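Local atomic coordinates of fucolectin-related protein (Streptococcus pneumoniae, PDB entry 2WMF), a protein that hydrolyses host carbohydrate antigens, probably those of blood groups, as a glycoside hydrolase of family 98. Residues Ile545-Asp550 against Gly575-Ser580; Thr466-Lys471 against Ile479-Tyr484. All blocks are in the same frame, centred on the assembly; numbering follows the deposited sequence.

Contact 1. Residues Ile545-Asp550 against Gly575-Ser580; sequences INISGD and GMVEMS
The carboxylate of Asp550 lies with one face over the start of strand 576-580. The Met576 N-H points at OD2 from well out of the carboxylate plane (73°), with Met576 N 3.0 Å from Asp550 OD2, and Met576 CB lies 3.6 Å from Asp550 OD1. The Asp550 backbone N returns a bond to Met576 O, so both ends of this residue grip Met576. The setting is the edge of an antiparallel beta sandwich: 546-549 is the outermost strand of its sheet, and 576-580 separates it from strand 477-482. Reciprocal backbone bonds join Asn546 to Ser580 and Ser548 to Glu578, the shortest running from Glu578 N to Ser548 O (2.8 Å). Side chains alternate between the two faces. On the inner one, Ile547 CD1 lies 3.7 Å from Val577 CG1; chi1 of -177° sends the Ile547 CG1 branch away from its own N and out along this face. Ile547 CG1 also runs alongside Met579 CG, while the Ile545 side chain crosses that of Met579, with Ile545 CD1 3.8 Å from Met579 SD. The second sheet covers this apolar row, with Tyr554 and Tyr556 against Ile547 and Val571 against Val577 and Met579. Gly549 faces Val577 in a non-hydrogen-bonded pair, CA-CA 4.0 Å. On the face of Asn546, Ser548 and Glu578, the more exposed one here, a water lies 2.6 Å from Ser548 OG and donates a hydrogen bond to Glu578 OE1 at 2.7 Å.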
loop_
_atom_site.group_PDB
_atom_site.type_symbol
_atom_site.label_atom_id
_atom_site.label_comp_id
_atom_site.label_asym_id
_atom_site.label_seq_id
_atom_site.Cartn_x
_atom_site.Cartn_y
_atom_site.Cartn_z
ATOM N N ILE A 545 25.921 -12.676 16.328
ATOM C CA ILE A 545 24.741 -11.900 15.939
ATOM C C ILE A 545 24.487 -10.687 16.863
ATOM O O ILE A 545 24.806 -10.679 18.061
ATOM C CB ILE A 545 23.506 -12.855 15.950
ATOM C CG1 ILE A 545 22.252 -12.291 15.324
ATOM C CG2 ILE A 545 23.109 -13.197 17.360
ATOM C CD1 ILE A 545 21.098 -13.201 15.611
ATOM N N ASN A 546 23.952 -9.644 16.272
ATOM C CA ASN A 546 23.353 -8.539 16.979
ATOM C C ASN A 546 21.861 -8.662 16.708
ATOM O O ASN A 546 21.477 -8.655 15.567
ATOM C CB ASN A 546 23.802 -7.248 16.327
ATOM C CG ASN A 546 24.489 -6.370 17.241
ATOM O OD1 ASN A 546 23.935 -5.334 17.662
ATOM N ND2 ASN A 546 25.727 -6.752 17.610
ATOM N N ILE A 547 21.050 -8.815 17.743
ATOM C CA ILE A 547 19.613 -9.061 17.549
ATOM C C ILE A 547 18.772 -8.201 18.472
ATOM O O ILE A 547 19.130 -7.977 19.616
ATOM C CB ILE A 547 19.255 -10.582 17.694
ATOM C CG1 ILE A 547 17.761 -10.855 17.405
ATOM C CG2 ILE A 547 19.616 -11.123 19.057
ATOM C CD1 ILE A 547 17.426 -12.314 17.170
ATOM N N SER A 548 17.632 -7.735 17.961
ATOM C CA SER A 548 16.693 -7.008 18.748
ATOM C C SER A 548 15.302 -7.264 18.168
ATOM O O SER A 548 15.167 -7.879 17.123
ATOM C CB SER A 548 17.007 -5.511 18.731
ATOM O OG SER A 548 16.782 -4.964 17.463
ATOM N N GLY A 549 14.287 -6.782 18.857
ATOM C CA GLY A 549 12.925 -6.981 18.379
ATOM C C GLY A 549 11.903 -6.361 19.270
ATOM O O GLY A 549 12.261 -5.715 20.276
ATOM N N ASP A 550 10.634 -6.575 18.930
ATOM C CA ASP A 550 9.562 -6.039 19.769
ATOM C C ASP A 550 9.678 -6.646 21.172
ATOM O O ASP A 550 9.750 -7.873 21.350
ATOM C CB ASP A 550 8.179 -6.348 19.195
ATOM C CG ASP A 550 7.852 -5.533 17.934
ATOM O OD1 ASP A 550 8.488 -4.475 17.655
ATOM O OD2 ASP A 550 6.898 -5.946 17.216
ATOM N N GLY A 575 5.566 -10.359 15.906
ATOM C CA GLY A 575 6.068 -8.996 15.799
ATOM C C GLY A 575 7.368 -8.938 15.018
ATOM O O GLY A 575 7.718 -9.862 14.249
ATOM N N MET A 576 8.065 -7.815 15.222
ATOM C CA MET A 576 9.309 -7.485 14.535
ATOM C C MET A 576 10.528 -8.124 15.244
ATOM O O MET A 576 10.622 -8.094 16.484
ATOM C CB MET A 576 9.481 -5.958 14.513
ATOM C CG MET A 576 10.626 -5.507 13.597
ATOM S SD MET A 576 10.803 -3.697 13.603
ATOM C CE MET A 576 11.174 -3.037 11.964
ATOM N N VAL A 577 11.473 -8.623 14.431
ATOM C CA VAL A 577 12.799 -9.047 14.904
ATOM C C VAL A 577 13.791 -8.530 13.860
ATOM O O VAL A 577 13.553 -8.647 12.652
ATOM C CB VAL A 577 12.910 -10.609 15.099
ATOM C CG1 VAL A 577 14.319 -11.050 15.534
ATOM C CG2 VAL A 577 11.873 -11.068 16.088
ATOM N N GLU A 578 14.892 -7.930 14.320
ATOM C CA GLU A 578 15.944 -7.413 13.433
ATOM C C GLU A 578 17.288 -8.001 13.861
ATOM O O GLU A 578 17.534 -8.155 15.046
ATOM C CB GLU A 578 16.056 -5.889 13.564
ATOM C CG GLU A 578 14.848 -5.118 13.139
ATOM C CD GLU A 578 15.058 -3.618 13.093
ATOM O OE1 GLU A 578 14.832 -2.959 14.159
ATOM O OE2 GLU A 578 15.428 -3.112 11.987
ATOM N N MET A 579 18.145 -8.310 12.891
ATOM C CA MET A 579 19.477 -8.888 13.167
ATOM C C MET A 579 20.511 -8.303 12.252
ATOM O O MET A 579 20.196 -7.978 11.131
ATOM C CB MET A 579 19.507 -10.363 12.795
ATOM C CG MET A 579 18.610 -11.208 13.511
ATOM S SD MET A 579 18.672 -12.828 12.708
ATOM C CE MET A 579 16.927 -13.077 12.992
ATOM N N SER A 580 21.740 -8.208 12.744
ATOM C CA SER A 580 22.929 -7.901 11.922
ATOM C C SER A 580 23.877 -9.079 12.143
ATOM O O SER A 580 24.146 -9.468 13.288
ATOM C CB SER A 580 23.569 -6.595 12.395
ATOM O OG SER A 580 24.725 -6.270 11.652
HETATM O O HOH W 1 14.479 -4.238 16.459
#

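Contact 2. Residues Thr466-Lys471 against Ile479-Tyr484; sequences TYAVVK and ILLNNY
Tyr467 and Asn482 extend side by side from neighbouring strands of a beta hairpin, and the Asn482 methylene makes a CH-pi contact with one face of the tyrosine ring. Asn482 CB stands 3.9 Å from the Tyr467 ring centroid, displaced toward the rim so that Tyr467 CZ is the nearest ring atom at 3.6 Å. Ring and amide are almost parallel, their planes 20° apart. A chi1 of 75° sets Tyr467 CG between its own N and carbonyl carbon and brings the ring over toward Asn482. Leu480 CD2 meets the ring at its edge, and Ala276, Met277 and Met280 of helix 272-283 also touch this tyrosine, placing the contact where the sandwich adjoins the barrel part of the chain. Beneath the side chains, Tyr467 and Asn482 exchange two backbone bonds, as do Val469 and Leu480. On the opposite face Ala468 CB presses on Leu481 CD2 at 3.7 Å.

Toward the turn the fit is somewhat wider: Val470 CG1 and Ile479 CG1 lie 4.1 Å apart. At the other end Thr466 and Asn483 lie side by side, Thr466 OG1 3.3 Å from Asn483 CB, and a water bridges Thr466 OG1 and Asn483 ND2, accepting from the amide at 2.9 Å. Thr466 OG1 also bonds Thr463 O, and Asn483 binds Gly575 N through OD1 and His573 O through ND2.

Asn482 OD1 closes an Asx turn by accepting from Tyr484 N at 3.0 Å. The bond probably limits rotation of the amide, while the methylene, set by the backbone, lies over the ring: one asparagine serves a buried backbone N-H through its polar end and an aromatic face through its carbon.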
loop_
_atom_site.group_PDB
_atom_site.type_symbol
_atom_site.label_atom_id
_atom_site.label_comp_id
_atom_site.label_asym_id
_atom_site.label_seq_id
_atom_site.Cartn_x
_atom_site.Cartn_y
_atom_site.Cartn_z
ATOM N N THR A 466 3.959 -13.496 7.323
ATOM C CA THR A 466 5.357 -13.211 7.658
ATOM C C THR A 466 6.028 -12.595 6.437
ATOM O O THR A 466 5.936 -13.153 5.344
ATOM C CB THR A 466 6.162 -14.497 8.073
ATOM O OG1 THR A 466 5.463 -15.151 9.127
ATOM C CG2 THR A 466 7.565 -14.113 8.588
ATOM N N TYR A 467 6.715 -11.464 6.649
ATOM C CA TYR A 467 7.577 -10.892 5.646
ATOM C C TYR A 467 9.009 -10.757 6.204
ATOM O O TYR A 467 9.250 -10.776 7.431
ATOM C CB TYR A 467 7.035 -9.603 5.049
ATOM C CG TYR A 467 7.132 -8.341 5.920
ATOM C CD1 TYR A 467 8.325 -7.622 6.021
ATOM C CD2 TYR A 467 6.051 -7.882 6.668
ATOM C CE1 TYR A 467 8.411 -6.446 6.795
ATOM C CE2 TYR A 467 6.124 -6.703 7.433
ATOM C CZ TYR A 467 7.311 -5.981 7.505
ATOM O OH TYR A 467 7.377 -4.800 8.251
ATOM N N ALA A 468 9.940 -10.648 5.248
ATOM C CA ALA A 468 11.362 -10.493 5.564
ATOM C C ALA A 468 12.017 -9.608 4.537
ATOM O O ALA A 468 11.605 -9.589 3.348
ATOM C CB ALA A 468 12.066 -11.867 5.638
ATOM N N VAL A 469 13.055 -8.884 4.988
ATOM C CA VAL A 469 13.913 -8.141 4.093
ATOM C C VAL A 469 15.335 -8.491 4.470
ATOM O O VAL A 469 15.721 -8.384 5.647
ATOM C CB VAL A 469 13.721 -6.604 4.176
ATOM C CG1 VAL A 469 14.556 -5.890 3.053
ATOM C CG2 VAL A 469 12.245 -6.202 4.077
ATOM N N VAL A 470 16.109 -8.883 3.477
ATOM C CA VAL A 470 17.520 -9.211 3.721
ATOM C C VAL A 470 18.386 -8.299 2.852
ATOM O O VAL A 470 18.317 -8.359 1.611
ATOM C CB VAL A 470 17.847 -10.720 3.395
ATOM C CG1 VAL A 470 19.369 -11.017 3.569
ATOM C CG2 VAL A 470 16.957 -11.697 4.192
ATOM N N LYS A 471 19.174 -7.448 3.499
ATOM C CA LYS A 471 20.093 -6.562 2.793
ATOM C C LYS A 471 21.537 -7.071 2.898
ATOM O O LYS A 471 22.033 -7.357 4.007
ATOM C CB LYS A 471 20.015 -5.146 3.375
ATOM C CG LYS A 471 20.914 -4.149 2.645
ATOM C CD LYS A 471 20.773 -2.698 3.143
ATOM C CE LYS A 471 19.980 -1.873 2.152
ATOM N NZ LYS A 471 19.811 -0.419 2.633
ATOM N N ILE A 479 18.996 -8.263 8.528
ATOM C CA ILE A 479 17.784 -9.051 8.303
ATOM C C ILE A 479 16.650 -8.460 9.150
ATOM O O ILE A 479 16.809 -8.260 10.367
ATOM C CB ILE A 479 18.013 -10.561 8.640
ATOM C CG1 ILE A 479 19.094 -11.167 7.673
ATOM C CG2 ILE A 479 16.700 -11.353 8.522
ATOM C CD1 ILE A 479 20.043 -12.064 8.294
ATOM N N LEU A 480 15.533 -8.184 8.495
ATOM C CA LEU A 480 14.299 -7.755 9.127
ATOM C C LEU A 480 13.235 -8.864 8.932
ATOM O O LEU A 480 13.039 -9.352 7.810
ATOM C CB LEU A 480 13.795 -6.436 8.488
ATOM C CG LEU A 480 12.430 -5.903 8.879
ATOM C CD1 LEU A 480 12.435 -5.559 10.378
ATOM C CD2 LEU A 480 12.057 -4.683 8.060
ATOM N N LEU A 481 12.639 -9.295 10.054
ATOM C CA LEU A 481 11.505 -10.233 10.059
ATOM C C LEU A 481 10.331 -9.533 10.701
ATOM O O LEU A 481 10.474 -8.835 11.736
ATOM C CB LEU A 481 11.829 -11.499 10.859
ATOM C CG LEU A 481 13.109 -12.291 10.568
ATOM C CD1 LEU A 481 13.288 -13.487 11.604
ATOM C CD2 LEU A 481 13.181 -12.725 9.088
ATOM N N ASN A 482 9.141 -9.730 10.135
ATOM C CA ASN A 482 7.984 -9.278 10.884
ATOM C C ASN A 482 6.793 -10.172 10.558
ATOM O O ASN A 482 6.450 -10.365 9.377
ATOM C CB ASN A 482 7.681 -7.791 10.591
ATOM C CG ASN A 482 6.788 -7.146 11.649
ATOM O OD1 ASN A 482 5.799 -7.760 12.076
ATOM N ND2 ASN A 482 7.073 -5.878 12.035
ATOM N N ASN A 483 6.185 -10.744 11.599
ATOM C CA ASN A 483 5.008 -11.564 11.410
ATOM C C ASN A 483 3.811 -11.129 12.260
ATOM O O ASN A 483 2.921 -11.937 12.545
ATOM C CB ASN A 483 5.373 -13.047 11.673
ATOM C CG ASN A 483 5.636 -13.330 13.144
ATOM O OD1 ASN A 483 5.639 -12.418 13.990
ATOM N ND2 ASN A 483 5.855 -14.590 13.453
ATOM N N TYR A 484 3.744 -9.851 12.623
ATOM C CA TYR A 484 2.775 -9.402 13.646
ATOM C C TYR A 484 1.339 -9.723 13.195
ATOM O O TYR A 484 0.912 -9.308 12.097
ATOM C CB TYR A 484 2.883 -7.889 13.899
ATOM C CG TYR A 484 2.091 -7.445 15.147
ATOM C CD1 TYR A 484 2.436 -7.891 16.410
ATOM C CD2 TYR A 484 0.989 -6.622 15.033
ATOM C CE1 TYR A 484 1.711 -7.558 17.505
ATOM C CE2 TYR A 484 0.247 -6.248 16.160
ATOM C CZ TYR A 484 0.636 -6.695 17.404
ATOM O OH TYR A 484 -0.090 -6.362 18.535
HETATM O O HOH W 2 6.099 -16.464 11.206
#

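How the contacts relate
Along the chain, both strands of contact 2 precede those of contact 1, yet the centres of the two contacts lie only 10 Å apart. Both belong to one six-stranded antiparallel sheet of the C-terminal sandwich, in which 467-472, 477-482, 576-580 and 546-549 follow one another. The two inner strands join the pairs: Leu481 N lies 2.8 Å from Val577 O, a probable hydrogen bond, and Met576 packs on Leu480 and Asn482. Strand 576-580, near the C-terminus, therefore slots between an earlier hairpin and the edge strand 546-549. All residues touching across contact 2 are buried, and it lies beside helix 272-283, its centre about 17 Å from the chain's centre; contact 1, about 24 Å from it, is partly open.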